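Local coordinates for protein CRISPR system Cmr subunit Cmr6 (Pyrococcus furiosus, PDB 4W8V) that helps cap the type III-B Cmr ribonucleoprotein complex, a CRISPR effector that binds RNA and defends the cell against viruses and other mobile genetic elements, at residues L229-K234 with G240-Y245; R60-Y65 with F219-L224; G91-I96 with E128-F133. All coordinates share one frame; numbering follows the deposited sequence.

Interaction 1 of 3, residues L229-K234 with G240-Y245; sequences LGVGAK and GRLVEY
Gly240 and Val231 face each other across the glycine-rich loop near the C-terminus, a hallmark of RAMP proteins, which in this C-terminal part of Cmr6 joins helix 212-228 to strand 242-244. The carbonyl of Gly240 accepts a nearly straight bond from Val231 N (N to Gly240 O 3.0 Å, 162° at the hydrogen), with the donor standing well off the carbonyl plane. A CA-H...O contact returns in the other direction, Gly240 CA lying 3.3 Å from Val231 O. With no side chain and a positive phi, Gly240 lets the two backbones come this close. Its O also lies 3.2 Å from Gly230 CA, where the chain has just left the helix.

Next comes Arg241, which starts out from the backbone away from the loop and then doubles back. The bend is at chi2 (-43°), and it lays CD against Gly230, 3.6 Å from its CA. The guanidinium then spreads flat under the carbonyl of Leu229, whose O sits over the centre of one face, 3.1 Å from CZ. The N-H groups point in the plane of the group, so none of them is aimed at that oxygen, and the attraction is probably one of charge and dipole. NH2 also bonds to Thr235 O within the same loop, which probably steadies the group.

Leu242 enters the strand, which pairs along strand 13-21 through Val243 and Lys20. Its side chain returns towards the loop and crosses that of Val231 at about a right angle. Val58 and Leu25 also border this valine. The meeting point is methyl to methyl, Leu242 CD1 to Val231 CG2 at 3.7 Å.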
loop_
_atom_site.group_PDB
_atom_site.type_symbol
_atom_site.label_atom_id
_atom_site.label_comp_id
_atom_site.label_asym_id
_atom_site.label_seq_id
_atom_site.Cartn_x
_atom_site.Cartn_y
_atom_site.Cartn_z
ATOM N N LEU A 229 -3.314 -3.817 -6.397
ATOM C CA LEU A 229 -4.293 -3.313 -5.428
ATOM C C LEU A 229 -4.583 -1.819 -5.611
ATOM O O LEU A 229 -5.729 -1.395 -5.608
ATOM C CB LEU A 229 -3.813 -3.581 -4.002
ATOM C CG LEU A 229 -3.613 -5.073 -3.710
ATOM C CD1 LEU A 229 -3.172 -5.326 -2.276
ATOM C CD2 LEU A 229 -4.889 -5.829 -3.999
ATOM N N GLY A 230 -3.538 -1.017 -5.774
ATOM C CA GLY A 230 -3.741 0.398 -6.005
ATOM C C GLY A 230 -3.644 1.252 -4.755
ATOM O O GLY A 230 -3.828 0.764 -3.632
ATOM N N VAL A 231 -3.344 2.533 -4.958
ATOM C CA VAL A 231 -3.340 3.514 -3.882
ATOM C C VAL A 231 -4.306 4.635 -4.215
ATOM O O VAL A 231 -4.823 4.720 -5.338
ATOM C CB VAL A 231 -1.942 4.121 -3.653
ATOM C CG1 VAL A 231 -1.069 3.197 -2.817
ATOM C CG2 VAL A 231 -1.295 4.452 -4.998
ATOM N N GLY A 232 -4.540 5.504 -3.238
ATOM C CA GLY A 232 -5.505 6.572 -3.401
ATOM C C GLY A 232 -6.890 6.018 -3.151
ATOM O O GLY A 232 -7.039 4.922 -2.602
ATOM N N ALA A 233 -7.902 6.756 -3.597
ATOM C CA ALA A 233 -9.287 6.403 -3.354
ATOM C C ALA A 233 -9.911 5.709 -4.564
ATOM O O ALA A 233 -9.339 5.720 -5.672
ATOM C CB ALA A 233 -10.082 7.639 -3.007
ATOM N N LYS A 234 -11.070 5.090 -4.332
ATOM C CA LYS A 234 -11.820 4.382 -5.370
ATOM C C LYS A 234 -10.996 3.305 -6.072
ATOM O O LYS A 234 -11.186 3.033 -7.256
ATOM C CB LYS A 234 -12.355 5.386 -6.398
ATOM C CG LYS A 234 -13.369 6.344 -5.817
ATOM C CD LYS A 234 -14.162 7.041 -6.912
ATOM C CE LYS A 234 -13.358 8.158 -7.561
ATOM N NZ LYS A 234 -14.119 8.873 -8.634
ATOM N N GLY A 240 -5.984 4.195 -9.380
ATOM C CA GLY A 240 -4.789 4.198 -8.560
ATOM C C GLY A 240 -3.754 3.105 -8.764
ATOM O O GLY A 240 -2.933 2.883 -7.879
ATOM N N ARG A 241 -3.766 2.430 -9.909
ATOM C CA ARG A 241 -2.746 1.435 -10.187
ATOM C C ARG A 241 -1.475 2.099 -10.763
ATOM O O ARG A 241 -1.562 2.906 -11.681
ATOM C CB ARG A 241 -3.253 0.387 -11.184
ATOM C CG ARG A 241 -4.450 -0.418 -10.749
ATOM C CD ARG A 241 -4.341 -0.875 -9.305
ATOM N NE ARG A 241 -5.315 -1.916 -8.984
ATOM C CZ ARG A 241 -6.546 -1.684 -8.547
ATOM N NH1 ARG A 241 -7.347 -2.697 -8.278
ATOM N NH2 ARG A 241 -6.978 -0.442 -8.378
ATOM N N LEU A 242 -0.303 1.747 -10.241
ATOM C CA LEU A 242 0.963 2.271 -10.786
ATOM C C LEU A 242 1.894 1.136 -11.228
ATOM O O LEU A 242 1.972 0.105 -10.550
ATOM C CB LEU A 242 1.684 3.165 -9.763
ATOM C CG LEU A 242 1.110 4.565 -9.539
ATOM C CD1 LEU A 242 0.168 4.600 -8.357
ATOM C CD2 LEU A 242 2.234 5.613 -9.369
ATOM N N VAL A 243 2.585 1.319 -12.361
ATOM C CA VAL A 243 3.525 0.310 -12.845
ATOM C C VAL A 243 4.900 0.907 -13.184
ATOM O O VAL A 243 4.993 2.029 -13.673
ATOM C CB VAL A 243 2.966 -0.440 -14.089
ATOM C CG1 VAL A 243 1.621 -1.088 -13.766
ATOM C CG2 VAL A 243 2.830 0.491 -15.300
ATOM N N GLU A 244 5.959 0.160 -12.885
ATOM C CA GLU A 244 7.333 0.583 -13.168
ATOM C C GLU A 244 7.553 0.788 -14.671
ATOM O O GLU A 244 6.944 0.094 -15.480
ATOM C CB GLU A 244 8.328 -0.453 -12.627
ATOM C CG GLU A 244 9.732 0.080 -12.358
ATOM C CD GLU A 244 10.605 -0.919 -11.605
ATOM O OE1 GLU A 244 10.139 -2.057 -11.369
ATOM O OE2 GLU A 244 11.754 -0.568 -11.247
ATOM N N TYR A 245 8.402 1.750 -15.033
ATOM C CA TYR A 245 8.790 1.956 -16.429
ATOM C C TYR A 245 10.279 2.257 -16.565
ATOM O O TYR A 245 10.971 2.409 -15.560
ATOM C CB TYR A 245 7.973 3.082 -17.072
ATOM C CG TYR A 245 8.337 4.487 -16.626
ATOM C CD1 TYR A 245 7.775 5.034 -15.483
ATOM C CD2 TYR A 245 9.214 5.279 -17.370
ATOM C CE1 TYR A 245 8.086 6.312 -15.070
ATOM C CE2 TYR A 245 9.536 6.566 -16.962
ATOM C CZ TYR A 245 8.963 7.078 -15.804
ATOM O OH TYR A 245 9.255 8.353 -15.369
#

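Interaction 2 of 3, residues R60-Y65 with F219-L224; sequences RHLTYY and FSLVKL
Leu62, Leu221 and Thr63 make most of the meeting between helices 52-68 and 212-228, which in order along the chain are the two helices of the ferredoxin-like βαββαβ pattern of the RAMP fold. The segments cross almost perpendicularly, at 89°, with their axes 9.9 Å apart, so the contact is confined to a small patch of apolar side chains.

Leu62 gives up the most surface. CG anti to the backbone N (chi1 172°) points the side chain at the other helix, and chi2 near 58° puts CD2 at its front. This one methyl does the touching: it lies 3.7 Å from Leu224 CG, is nearly as close to CB and CD2 of that residue, and rests 3.8 Å from the backbone O of Leu221. The side chains of Leu62 and Leu224 stand at about a right angle, the methyl of the first set against the branch point of the second. Leu229, of the 229-234 segment, packs on Leu62 as well.

Leu221 points towards helix 52-68 and divides its two methyls between partners. CD2 approaches Leu62 CD2 more loosely, at 4.4 Å, while CD1 turns to Thr63. Phe113 and Phe117 lie against the same leucine.

Thr63 presents carbon to its neighbour and keeps its oxygen for its own helix. CG2 meets Leu221 CD1 at 4.0 Å. The hydroxyl turns back along the helix, where Arg60 O accepts from both Tyr64 N and Thr63 OG1, the latter at 2.8 Å.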
loop_
_atom_site.group_PDB
_atom_site.type_symbol
_atom_site.label_atom_id
_atom_site.label_comp_id
_atom_site.label_asym_id
_atom_site.label_seq_id
_atom_site.Cartn_x
_atom_site.Cartn_y
_atom_site.Cartn_z
ATOM N N ARG A 60 1.096 -3.756 3.523
ATOM C CA ARG A 60 0.600 -4.510 4.675
ATOM C C ARG A 60 -0.611 -5.374 4.301
ATOM O O ARG A 60 -0.660 -6.569 4.564
ATOM C CB ARG A 60 0.134 -3.578 5.804
ATOM C CG ARG A 60 1.136 -3.009 6.773
ATOM C CD ARG A 60 0.309 -2.354 7.893
ATOM N NE ARG A 60 1.053 -1.437 8.751
ATOM C CZ ARG A 60 1.650 -1.790 9.883
ATOM N NH1 ARG A 60 1.617 -3.050 10.281
ATOM N NH2 ARG A 60 2.300 -0.890 10.605
ATOM N N HIS A 61 -1.602 -4.710 3.720
ATOM C CA HIS A 61 -2.876 -5.313 3.373
ATOM C C HIS A 61 -2.692 -6.507 2.475
ATOM O O HIS A 61 -3.301 -7.559 2.684
ATOM C CB HIS A 61 -3.774 -4.281 2.689
ATOM C CG HIS A 61 -5.129 -4.796 2.322
ATOM N ND1 HIS A 61 -5.359 -5.543 1.186
ATOM C CD2 HIS A 61 -6.339 -4.635 2.915
ATOM C CE1 HIS A 61 -6.646 -5.843 1.109
ATOM N NE2 HIS A 61 -7.259 -5.303 2.140
ATOM N N LEU A 62 -1.842 -6.336 1.473
ATOM C CA LEU A 62 -1.493 -7.401 0.549
ATOM C C LEU A 62 -1.042 -8.643 1.299
ATOM O O LEU A 62 -1.509 -9.753 1.016
ATOM C CB LEU A 62 -0.391 -6.934 -0.405
ATOM C CG LEU A 62 0.238 -7.973 -1.331
ATOM C CD1 LEU A 62 -0.794 -8.631 -2.213
ATOM C CD2 LEU A 62 1.315 -7.320 -2.187
ATOM N N THR A 63 -0.150 -8.452 2.271
ATOM C CA THR A 63 0.437 -9.590 2.968
ATOM C C THR A 63 -0.543 -10.265 3.924
ATOM O O THR A 63 -0.411 -11.454 4.197
ATOM C CB THR A 63 1.701 -9.185 3.755
ATOM O OG1 THR A 63 1.328 -8.437 4.912
ATOM C CG2 THR A 63 2.623 -8.338 2.877
ATOM N N TYR A 64 -1.516 -9.523 4.445
ATOM C CA TYR A 64 -2.496 -10.139 5.342
ATOM C C TYR A 64 -3.461 -10.955 4.508
ATOM O O TYR A 64 -3.981 -11.966 4.952
ATOM C CB TYR A 64 -3.265 -9.103 6.156
ATOM C CG TYR A 64 -2.409 -8.120 6.905
ATOM C CD1 TYR A 64 -1.144 -8.463 7.347
ATOM C CD2 TYR A 64 -2.870 -6.838 7.165
ATOM C CE1 TYR A 64 -0.368 -7.562 8.025
ATOM C CE2 TYR A 64 -2.104 -5.935 7.848
ATOM C CZ TYR A 64 -0.855 -6.300 8.278
ATOM O OH TYR A 64 -0.089 -5.393 8.957
ATOM N N TYR A 65 -3.697 -10.476 3.293
ATOM C CA TYR A 65 -4.572 -11.136 2.352
ATOM C C TYR A 65 -3.996 -12.481 1.922
ATOM O O TYR A 65 -4.688 -13.503 1.918
ATOM C CB TYR A 65 -4.802 -10.231 1.152
ATOM C CG TYR A 65 -5.722 -10.773 0.093
ATOM C CD1 TYR A 65 -5.227 -11.531 -0.973
ATOM C CD2 TYR A 65 -7.076 -10.498 0.127
ATOM C CE1 TYR A 65 -6.071 -12.018 -1.961
ATOM C CE2 TYR A 65 -7.931 -10.979 -0.852
ATOM C CZ TYR A 65 -7.426 -11.732 -1.894
ATOM O OH TYR A 65 -8.284 -12.201 -2.864
ATOM N N PHE A 219 10.504 -3.741 -1.362
ATOM C CA PHE A 219 10.285 -3.034 -2.611
ATOM C C PHE A 219 9.451 -3.873 -3.572
ATOM O O PHE A 219 8.621 -3.355 -4.315
ATOM C CB PHE A 219 11.630 -2.664 -3.248
ATOM C CG PHE A 219 11.498 -1.807 -4.470
ATOM C CD1 PHE A 219 11.167 -0.462 -4.360
ATOM C CD2 PHE A 219 11.678 -2.344 -5.729
ATOM C CE1 PHE A 219 11.023 0.328 -5.484
ATOM C CE2 PHE A 219 11.550 -1.556 -6.865
ATOM C CZ PHE A 219 11.222 -0.218 -6.740
ATOM N N SER A 220 9.677 -5.177 -3.542
ATOM C CA SER A 220 8.999 -6.091 -4.445
ATOM C C SER A 220 7.533 -6.224 -4.052
ATOM O O SER A 220 6.653 -6.319 -4.899
ATOM C CB SER A 220 9.692 -7.453 -4.433
ATOM O OG SER A 220 10.871 -7.415 -5.209
ATOM N N LEU A 221 7.279 -6.203 -2.754
ATOM C CA LEU A 221 5.920 -6.204 -2.269
ATOM C C LEU A 221 5.222 -4.904 -2.665
ATOM O O LEU A 221 4.066 -4.915 -3.061
ATOM C CB LEU A 221 5.898 -6.416 -0.752
ATOM C CG LEU A 221 6.232 -7.841 -0.300
ATOM C CD1 LEU A 221 6.248 -7.928 1.208
ATOM C CD2 LEU A 221 5.238 -8.843 -0.898
ATOM N N VAL A 222 5.935 -3.788 -2.595
ATOM C CA VAL A 222 5.346 -2.489 -2.912
ATOM C C VAL A 222 4.954 -2.419 -4.388
ATOM O O VAL A 222 3.862 -1.943 -4.738
ATOM C CB VAL A 222 6.327 -1.359 -2.553
ATOM C CG1 VAL A 222 5.974 -0.055 -3.265
ATOM C CG2 VAL A 222 6.375 -1.173 -1.046
ATOM N N LYS A 223 5.852 -2.915 -5.242
ATOM C CA LYS A 223 5.590 -3.095 -6.658
ATOM C C LYS A 223 4.306 -3.867 -6.863
ATOM O O LYS A 223 3.412 -3.447 -7.601
ATOM C CB LYS A 223 6.737 -3.864 -7.335
ATOM C CG LYS A 223 7.713 -3.033 -8.147
ATOM C CD LYS A 223 8.823 -3.903 -8.759
ATOM C CE LYS A 223 8.344 -4.631 -10.012
ATOM N NZ LYS A 223 8.114 -3.694 -11.149
ATOM N N LEU A 224 4.265 -5.040 -6.246
ATOM C CA LEU A 224 3.135 -5.939 -6.349
ATOM C C LEU A 224 1.853 -5.221 -5.939
ATOM O O LEU A 224 0.835 -5.284 -6.624
ATOM C CB LEU A 224 3.388 -7.171 -5.476
ATOM C CG LEU A 224 2.448 -8.368 -5.506
ATOM C CD1 LEU A 224 2.128 -8.781 -6.935
ATOM C CD2 LEU A 224 3.115 -9.496 -4.745
#

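Interaction 3 of 3, residues G91-I96 with E128-F133; sequences GDPKEI and ELIRIF
Pro93 and Ile130 make the close part of this contact. The proline ring, carried towards helix 122-133 on the first turn of the short helix 93-96, leads with CG, which touches Ile130 CG1 at 3.6 Å and Ile130 CD1 at 3.7 Å. The ring corner thus rests on the end of the isoleucine chain, lying across its long branch at an angle. Ile130 reaches out with that branch because CG1 is anti to the carbonyl carbon (chi1 -74°) and the next torsion is extended, which carries CD1 clear of its own helix. Both residues are buried. Phe88 of helix 77-90 and Thr135 close round the proline, and Lys138 lies on the isoleucine.

These helices belong to the helical part of the chain between helix 52-68 and strand 143-149 of the ferredoxin-like core, and the contact joins the short helix 93-96 to the end of helix 122-133. Proline fits the first turn, where a nitrogen has no helix carbonyl four residues back to bond, and its own lacks a hydrogen. Just before it, Asp92 is the N-cap: its OD1 takes a weak, strongly bent bond from Lys94 N (3.1 Å, 121° at the hydrogen). The turn is also closed by the backbone, with Ile96 N bonded to Asp92 O at 3.2 Å.

Towards solvent the packing thins quickly. Lys94 meets the isoleucine loosely, with CB and CD each 4.4 Å from Ile130 CD1; the bend at chi2 (61°) brings CD back over that methyl. The polar end serves a different partner: Lys94 NZ forms a salt bridge with Asp127, a neighbour of Glu128 on helix 122-133.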
loop_
_atom_site.group_PDB
_atom_site.type_symbol
_atom_site.label_atom_id
_atom_site.label_comp_id
_atom_site.label_asym_id
_atom_site.label_seq_id
_atom_site.Cartn_x
_atom_site.Cartn_y
_atom_site.Cartn_z
ATOM N N GLY A 91 -1.608 -7.431 17.752
ATOM C CA GLY A 91 -1.089 -8.445 18.649
ATOM C C GLY A 91 0.280 -8.964 18.273
ATOM O O GLY A 91 1.112 -8.230 17.733
ATOM N N ASP A 92 0.509 -10.237 18.579
ATOM C CA ASP A 92 1.747 -10.927 18.251
ATOM C C ASP A 92 1.504 -11.839 17.060
ATOM O O ASP A 92 0.855 -12.871 17.199
ATOM C CB ASP A 92 2.245 -11.736 19.455
ATOM C CG ASP A 92 3.603 -12.384 19.218
ATOM O OD1 ASP A 92 4.154 -12.279 18.101
ATOM O OD2 ASP A 92 4.119 -13.014 20.166
ATOM N N PRO A 93 2.021 -11.461 15.882
ATOM C CA PRO A 93 1.796 -12.286 14.690
ATOM C C PRO A 93 2.433 -13.667 14.826
ATOM O O PRO A 93 1.818 -14.663 14.445
ATOM C CB PRO A 93 2.461 -11.478 13.572
ATOM C CG PRO A 93 3.475 -10.640 14.269
ATOM C CD PRO A 93 2.873 -10.297 15.597
ATOM N N LYS A 94 3.640 -13.715 15.384
ATOM C CA LYS A 94 4.377 -14.965 15.554
ATOM C C LYS A 94 3.545 -16.012 16.292
ATOM O O LYS A 94 3.437 -17.153 15.855
ATOM C CB LYS A 94 5.685 -14.705 16.302
ATOM C CG LYS A 94 6.782 -15.701 15.998
ATOM C CD LYS A 94 7.143 -15.672 14.524
ATOM C CE LYS A 94 8.166 -16.742 14.191
ATOM N NZ LYS A 94 9.421 -16.564 14.970
ATOM N N GLU A 95 2.947 -15.601 17.402
ATOM C CA GLU A 95 2.133 -16.480 18.233
ATOM C C GLU A 95 0.880 -16.959 17.509
ATOM O O GLU A 95 0.602 -18.156 17.465
ATOM C CB GLU A 95 1.748 -15.759 19.530
ATOM N N ILE A 96 0.133 -16.022 16.937
ATOM C CA ILE A 96 -1.165 -16.331 16.343
ATOM C C ILE A 96 -1.055 -17.124 15.041
ATOM O O ILE A 96 -1.907 -17.966 14.748
ATOM C CB ILE A 96 -1.977 -15.039 16.083
ATOM C CG1 ILE A 96 -1.994 -14.166 17.342
ATOM C CG2 ILE A 96 -3.399 -15.368 15.645
ATOM C CD1 ILE A 96 -2.986 -13.026 17.304
ATOM N N GLU A 128 10.581 -11.859 8.838
ATOM C CA GLU A 128 11.022 -10.830 7.910
ATOM C C GLU A 128 9.950 -9.758 7.771
ATOM O O GLU A 128 10.264 -8.578 7.607
ATOM C CB GLU A 128 11.370 -11.438 6.551
ATOM C CG GLU A 128 12.630 -12.299 6.569
ATOM C CD GLU A 128 13.294 -12.406 5.212
ATOM O OE1 GLU A 128 12.713 -13.052 4.319
ATOM O OE2 GLU A 128 14.395 -11.839 5.033
ATOM N N LEU A 129 8.688 -10.176 7.859
ATOM C CA LEU A 129 7.560 -9.256 7.751
ATOM C C LEU A 129 7.398 -8.459 9.035
ATOM O O LEU A 129 7.043 -7.283 8.997
ATOM C CB LEU A 129 6.260 -10.006 7.439
ATOM C CG LEU A 129 6.153 -10.666 6.068
ATOM C CD1 LEU A 129 4.967 -11.604 6.006
ATOM C CD2 LEU A 129 6.048 -9.615 4.982
ATOM N N ILE A 130 7.644 -9.110 10.169
ATOM C CA ILE A 130 7.737 -8.405 11.435
ATOM C C ILE A 130 8.807 -7.311 11.330
ATOM O O ILE A 130 8.591 -6.183 11.753
ATOM C CB ILE A 130 8.055 -9.366 12.600
ATOM C CG1 ILE A 130 6.815 -10.198 12.950
ATOM C CG2 ILE A 130 8.502 -8.592 13.832
ATOM C CD1 ILE A 130 7.072 -11.297 13.963
ATOM N N ARG A 131 9.944 -7.632 10.729
ATOM C CA ARG A 131 11.011 -6.649 10.599
ATOM C C ARG A 131 10.680 -5.534 9.600
ATOM O O ARG A 131 11.019 -4.377 9.830
ATOM C CB ARG A 131 12.313 -7.342 10.198
ATOM C CG ARG A 131 12.829 -8.306 11.252
ATOM C CD ARG A 131 14.018 -9.069 10.732
ATOM N NE ARG A 131 14.990 -8.147 10.167
ATOM C CZ ARG A 131 15.809 -8.442 9.168
ATOM N NH1 ARG A 131 15.783 -9.650 8.617
ATOM N NH2 ARG A 131 16.653 -7.520 8.721
ATOM N N ILE A 132 10.023 -5.882 8.498
ATOM C CA ILE A 132 9.700 -4.902 7.466
ATOM C C ILE A 132 8.724 -3.839 7.962
ATOM O O ILE A 132 8.980 -2.639 7.817
ATOM C CB ILE A 132 9.124 -5.592 6.212
ATOM C CG1 ILE A 132 10.229 -6.362 5.483
ATOM C CG2 ILE A 132 8.495 -4.577 5.262
ATOM C CD1 ILE A 132 9.741 -7.148 4.281
ATOM N N PHE A 133 7.627 -4.286 8.573
ATOM C CA PHE A 133 6.518 -3.409 8.938
ATOM C C PHE A 133 6.529 -3.005 10.415
ATOM O O PHE A 133 6.006 -1.951 10.788
ATOM C CB PHE A 133 5.182 -4.085 8.606
ATOM C CG PHE A 133 4.998 -4.371 7.145
ATOM C CD1 PHE A 133 4.710 -3.345 6.257
ATOM C CD2 PHE A 133 5.110 -5.665 6.653
ATOM C CE1 PHE A 133 4.541 -3.599 4.906
ATOM C CE2 PHE A 133 4.939 -5.917 5.299
ATOM C CZ PHE A 133 4.659 -4.881 4.432
#

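How the interactions relate
Interactions 1 and 2 lie near the centre of the chain and both involve helix 212-228 or the chain that follows it; interaction 3 sits about 17 Å from that centre, among the helices between helix 52-68 and strand 143-149. All three are buried. Interaction 1 is largely backbone chemistry of glycines with one guanidinium, whereas interactions 2 and 3 rest on apolar side chains, the latter with a charged margin. Leu229 CD1 against Leu62 CB (3.7 Å) and a salt bridge from Lys223 NZ to Glu244 OE1 join the first two. Phe133 and Leu129 link interactions 2 and 3, Phe133 CD1 packing on Arg60 CG at 3.6 Å. Interactions 1 and 3 do not touch.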